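Non-structural protein 3 (Porcine deltacoronavirus, PDB 6LN0) is a coronavirus multidomain protein that probably combines an ADP-ribose-recognising macro domain with a zinc-bearing papain-like protease. Local coordinates at residues L31-G43 / Y57-L71. Numbering follows the deposited sequence.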
loop_
_atom_site.group_PDB
_atom_site.type_symbol
_atom_site.label_atom_id
_atom_site.label_comp_id
_atom_site.label_asym_id
_atom_site.label_seq_id
_atom_site.Cartn_x
_atom_site.Cartn_y
_atom_site.Cartn_z
ATOM N N LEU A 31 20.504 33.652 -18.346
ATOM C CA LEU A 31 20.402 34.212 -17.011
ATOM C C LEU A 31 19.171 35.093 -16.974
ATOM O O LEU A 31 19.083 36.058 -17.741
ATOM C CB LEU A 31 21.659 35.004 -16.672
ATOM C CG LEU A 31 21.689 35.737 -15.345
ATOM C CD1 LEU A 31 21.751 34.736 -14.197
ATOM C CD2 LEU A 31 22.889 36.672 -15.312
ATOM N N VAL A 32 18.217 34.759 -16.100
ATOM C CA VAL A 32 16.989 35.536 -15.982
ATOM C C VAL A 32 17.207 36.709 -15.035
ATOM O O VAL A 32 17.781 36.559 -13.951
ATOM C CB VAL A 32 15.806 34.670 -15.503
ATOM C CG1 VAL A 32 14.564 35.516 -15.490
ATOM C CG2 VAL A 32 15.588 33.463 -16.405
ATOM N N ASN A 33 16.707 37.872 -15.433
ATOM C CA ASN A 33 16.847 39.114 -14.672
ATOM C C ASN A 33 15.467 39.603 -14.266
ATOM O O ASN A 33 14.693 40.058 -15.130
ATOM C CB ASN A 33 17.571 40.178 -15.502
ATOM C CG ASN A 33 17.753 41.507 -14.756
ATOM O OD1 ASN A 33 16.786 42.144 -14.304
ATOM N ND2 ASN A 33 19.006 41.944 -14.651
ATOM N N PRO A 34 15.109 39.550 -12.997
ATOM C CA PRO A 34 13.784 40.013 -12.570
ATOM C C PRO A 34 13.793 41.527 -12.400
ATOM O O PRO A 34 14.407 42.064 -11.473
ATOM C CB PRO A 34 13.571 39.275 -11.238
ATOM C CG PRO A 34 14.684 38.261 -11.147
ATOM C CD PRO A 34 15.826 38.896 -11.897
ATOM N N ALA A 35 13.108 42.218 -13.305
ATOM C CA ALA A 35 13.373 43.609 -13.591
ATOM C C ALA A 35 12.091 44.413 -13.485
ATOM O O ALA A 35 10.990 43.866 -13.357
ATOM C CB ALA A 35 13.977 43.776 -14.993
ATOM N N ASN A 36 12.246 45.734 -13.540
ATOM C CA ASN A 36 11.113 46.632 -13.692
ATOM C C ASN A 36 11.051 47.089 -15.140
ATOM O O ASN A 36 12.003 46.925 -15.895
ATOM C CB ASN A 36 11.227 47.828 -12.748
ATOM C CG ASN A 36 12.463 48.659 -13.011
ATOM O OD1 ASN A 36 12.531 49.393 -14.002
ATOM N ND2 ASN A 36 13.456 48.545 -12.125
ATOM N N ALA A 37 9.907 47.653 -15.528
ATOM C CA ALA A 37 9.717 48.054 -16.918
ATOM C C ALA A 37 10.773 49.043 -17.399
ATOM O O ALA A 37 11.012 49.128 -18.612
ATOM C CB ALA A 37 8.326 48.658 -17.119
ATOM N N GLN A 38 11.419 49.782 -16.487
ATOM C CA GLN A 38 12.435 50.764 -16.846
ATOM C C GLN A 38 13.849 50.219 -16.744
ATOM O O GLN A 38 14.804 50.984 -16.907
ATOM C CB GLN A 38 12.311 52.011 -15.970
ATOM C CG GLN A 38 11.450 53.089 -16.568
ATOM C CD GLN A 38 9.978 52.792 -16.388
ATOM O OE1 GLN A 38 9.593 51.992 -15.523
ATOM N NE2 GLN A 38 9.141 53.425 -17.210
ATOM N N LEU A 39 14.006 48.925 -16.455
ATOM C CA LEU A 39 15.318 48.263 -16.423
ATOM C C LEU A 39 16.346 49.071 -15.637
ATOM O O LEU A 39 17.550 48.996 -15.881
ATOM C CB LEU A 39 15.825 47.973 -17.837
ATOM C CG LEU A 39 14.795 47.265 -18.727
ATOM C CD1 LEU A 39 15.076 47.521 -20.205
ATOM C CD2 LEU A 39 14.729 45.773 -18.408
ATOM N N THR A 40 15.872 49.845 -14.672
ATOM C CA THR A 40 16.776 50.607 -13.831
ATOM C C THR A 40 17.788 49.722 -13.120
ATOM O O THR A 40 18.819 50.225 -12.674
ATOM C CB THR A 40 15.966 51.413 -12.809
ATOM O OG1 THR A 40 15.518 50.543 -11.764
ATOM C CG2 THR A 40 14.750 52.036 -13.466
ATOM N N ASN A 41 17.532 48.422 -13.020
ATOM C CA ASN A 41 18.357 47.515 -12.223
ATOM C C ASN A 41 18.672 48.119 -10.857
ATOM O O ASN A 41 19.825 48.177 -10.422
ATOM C CB ASN A 41 19.637 47.136 -12.965
ATOM C CG ASN A 41 19.376 46.198 -14.118
ATOM O OD1 ASN A 41 18.937 45.058 -13.923
ATOM N ND2 ASN A 41 19.637 46.667 -15.326
ATOM N N GLY A 42 17.613 48.579 -10.182
ATOM C CA GLY A 42 17.697 49.201 -8.870
ATOM C C GLY A 42 18.414 48.384 -7.812
ATOM O O GLY A 42 19.403 48.840 -7.229
ATOM N N GLY A 43 17.937 47.184 -7.544
ATOM C CA GLY A 43 18.567 46.311 -6.569
ATOM C C GLY A 43 18.269 44.849 -6.809
ATOM O O GLY A 43 17.975 44.426 -7.932
ATOM N N TYR A 57 26.210 47.260 -20.841
ATOM C CA TYR A 57 24.929 46.580 -20.642
ATOM C C TYR A 57 23.873 47.555 -20.131
ATOM O O TYR A 57 22.774 47.651 -20.696
ATOM C CB TYR A 57 25.109 45.396 -19.690
ATOM C CG TYR A 57 23.828 44.886 -19.074
ATOM C CD1 TYR A 57 23.014 43.984 -19.753
ATOM C CD2 TYR A 57 23.431 45.298 -17.811
ATOM C CE1 TYR A 57 21.844 43.529 -19.198
ATOM C CE2 TYR A 57 22.256 44.845 -17.247
ATOM C CZ TYR A 57 21.473 43.965 -17.941
ATOM O OH TYR A 57 20.312 43.523 -17.368
ATOM N N GLN A 58 24.209 48.336 -19.095
ATOM C CA GLN A 58 23.224 49.252 -18.522
ATOM C C GLN A 58 22.811 50.350 -19.499
ATOM O O GLN A 58 21.646 50.790 -19.473
ATOM C CB GLN A 58 23.754 49.868 -17.228
ATOM C CG GLN A 58 22.717 50.728 -16.506
ATOM C CD GLN A 58 21.420 49.981 -16.282
ATOM O OE1 GLN A 58 21.397 48.939 -15.614
ATOM N NE2 GLN A 58 20.328 50.501 -16.851
ATOM N N GLU A 59 23.734 50.810 -20.359
ATOM C CA GLU A 59 23.378 51.853 -21.324
ATOM C C GLU A 59 22.406 51.327 -22.368
ATOM O O GLU A 59 21.463 52.027 -22.763
ATOM C CB GLU A 59 24.629 52.416 -22.020
ATOM C CG GLU A 59 25.850 52.536 -21.121
ATOM C CD GLU A 59 27.066 53.190 -21.789
ATOM O OE1 GLU A 59 27.871 53.827 -21.055
ATOM O OE2 GLU A 59 27.235 53.052 -23.024
ATOM N N TYR A 60 22.629 50.099 -22.851
ATOM C CA TYR A 60 21.701 49.543 -23.827
ATOM C C TYR A 60 20.313 49.369 -23.215
ATOM O O TYR A 60 19.304 49.629 -23.877
ATOM C CB TYR A 60 22.240 48.221 -24.395
ATOM C CG TYR A 60 21.228 47.562 -25.294
ATOM C CD1 TYR A 60 20.827 48.168 -26.481
ATOM C CD2 TYR A 60 20.620 46.368 -24.924
ATOM C CE1 TYR A 60 19.871 47.590 -27.289
ATOM C CE2 TYR A 60 19.660 45.767 -25.725
ATOM C CZ TYR A 60 19.290 46.374 -26.904
ATOM O OH TYR A 60 18.330 45.766 -27.689
ATOM N N CYS A 61 20.238 48.997 -21.933
ATOM C CA CYS A 61 18.927 48.910 -21.282
ATOM C C CYS A 61 18.209 50.256 -21.271
ATOM O O CYS A 61 16.981 50.314 -21.462
ATOM C CB CYS A 61 19.060 48.369 -19.855
ATOM S SG CYS A 61 19.589 46.645 -19.758
ATOM N N ASN A 62 18.948 51.355 -21.033
ATOM C CA ASN A 62 18.306 52.672 -21.000
ATOM C C ASN A 62 17.800 53.080 -22.378
ATOM O O ASN A 62 16.720 53.677 -22.493
ATOM C CB ASN A 62 19.259 53.739 -20.454
ATOM C CG ASN A 62 19.807 53.394 -19.091
ATOM O OD1 ASN A 62 19.125 52.793 -18.266
ATOM N ND2 ASN A 62 21.060 53.747 -18.856
ATOM N N SER A 63 18.577 52.788 -23.429
ATOM C CA SER A 63 18.115 52.992 -24.803
ATOM C C SER A 63 16.711 52.433 -25.006
ATOM O O SER A 63 15.808 53.138 -25.473
ATOM C CB SER A 63 19.070 52.309 -25.785
ATOM O OG SER A 63 20.414 52.494 -25.382
ATOM N N VAL A 64 16.511 51.152 -24.655
ATOM C CA VAL A 64 15.247 50.480 -24.971
ATOM C C VAL A 64 14.172 50.758 -23.930
ATOM O O VAL A 64 12.986 50.502 -24.190
ATOM C CB VAL A 64 15.529 48.984 -25.235
ATOM C CG1 VAL A 64 16.493 48.868 -26.400
ATOM C CG2 VAL A 64 16.119 48.272 -24.028
ATOM N N ALA A 65 14.556 51.291 -22.768
ATOM C CA ALA A 65 13.754 52.300 -22.073
ATOM C C ALA A 65 12.568 51.603 -21.400
ATOM O O ALA A 65 12.844 50.791 -20.513
ATOM C CB ALA A 65 13.429 53.441 -23.054
ATOM N N PRO A 66 11.278 51.825 -21.700
ATOM C CA PRO A 66 10.313 50.947 -21.028
ATOM C C PRO A 66 10.049 49.695 -21.851
ATOM O O PRO A 66 9.920 49.749 -23.077
ATOM C CB PRO A 66 9.059 51.825 -20.926
ATOM C CG PRO A 66 9.076 52.594 -22.172
ATOM C CD PRO A 66 10.540 52.834 -22.504
ATOM N N ILE A 67 9.995 48.546 -21.170
ATOM C CA ILE A 67 9.693 47.267 -21.811
ATOM C C ILE A 67 8.331 46.781 -21.345
ATOM O O ILE A 67 8.033 46.775 -20.141
ATOM C CB ILE A 67 10.763 46.193 -21.541
ATOM C CG1 ILE A 67 10.914 45.901 -20.046
ATOM C CG2 ILE A 67 12.077 46.578 -22.184
ATOM C CD1 ILE A 67 11.571 44.551 -19.762
ATOM N N SER A 68 7.520 46.341 -22.304
ATOM C CA SER A 68 6.196 45.789 -22.053
ATOM C C SER A 68 6.219 44.269 -21.859
ATOM O O SER A 68 5.598 43.745 -20.923
ATOM C CB SER A 68 5.276 46.166 -23.211
ATOM O OG SER A 68 4.338 45.136 -23.425
ATOM N N GLY A 69 6.907 43.541 -22.736
ATOM C CA GLY A 69 7.041 42.110 -22.581
ATOM C C GLY A 69 8.484 41.746 -22.333
ATOM O O GLY A 69 9.356 42.623 -22.263
ATOM N N PRO A 70 8.771 40.444 -22.216
ATOM C CA PRO A 70 10.150 40.011 -21.951
ATOM C C PRO A 70 11.091 40.451 -23.057
ATOM O O PRO A 70 10.720 40.493 -24.229
ATOM C CB PRO A 70 10.054 38.481 -21.891
ATOM C CG PRO A 70 8.578 38.181 -21.807
ATOM C CD PRO A 70 7.885 39.309 -22.509
ATOM N N LEU A 71 12.317 40.786 -22.663
ATOM C CA LEU A 71 13.351 41.249 -23.572
ATOM C C LEU A 71 14.564 40.336 -23.464
ATOM O O LEU A 71 15.000 40.007 -22.356
ATOM C CB LEU A 71 13.733 42.692 -23.244
ATOM C CG LEU A 71 15.146 43.142 -23.626
ATOM C CD1 LEU A 71 15.232 43.195 -25.128
ATOM C CD2 LEU A 71 15.483 44.509 -23.014
#
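The side-chain amides of N41 and Q58 meet through a hydrogen bond of 2.9 Å from N41 ND2 to Q58 OE1; the donor lies in the Q58 carbonyl plane, on a lone pair of OE1, although the two amide planes are turned 73° apart. Q58 reaches the loop because its chain leaves anti to the backbone N (chi1 -174°) and then bends at chi2; its NE2 adds a weak bond to L39 O at 3.3 Å and a further bond to N62 OD1, one helical turn on. Both ends of the Q58 amide are thereby engaged and its rotation is fixed. N41 has a second bond, its OD1 accepting from N33 ND2 at 3.2 Å. At the far end of the interface I67 N donates to A37 O over 2.8 Å, and P66 CA makes a CH···O contact with the same oxygen.

These bonds tie the Asn-rich loop that leaves the central strand 29-34 to helix 55-64, through Q58, and to the chain that follows it, through I67. In related macro domains the loop after this strand contributes to the ADP-ribose cleft, and this loop, with its N33-P34-A35-N36 sequence and the glycines G42 and G43, probably corresponds to it.

Between the two polar ends L39 is buried, carried inward from the close of the N36-L39 type I turn. Its CB rests on C61 CB at 3.8 Å, CD2 meets I67 CD1 at 3.6 Å with the side chains crossing at about a right angle, and CD1 reaches V64 CG2 and, at 4.1 Å, L71 CD2. N41 ND2 also approaches Y57 CE2 obliquely at 3.7 Å; C61 SG lies over one face of the Y57 ring, offset toward its rim, while the Y57 hydroxyl bonds to H88 of strand 83-89.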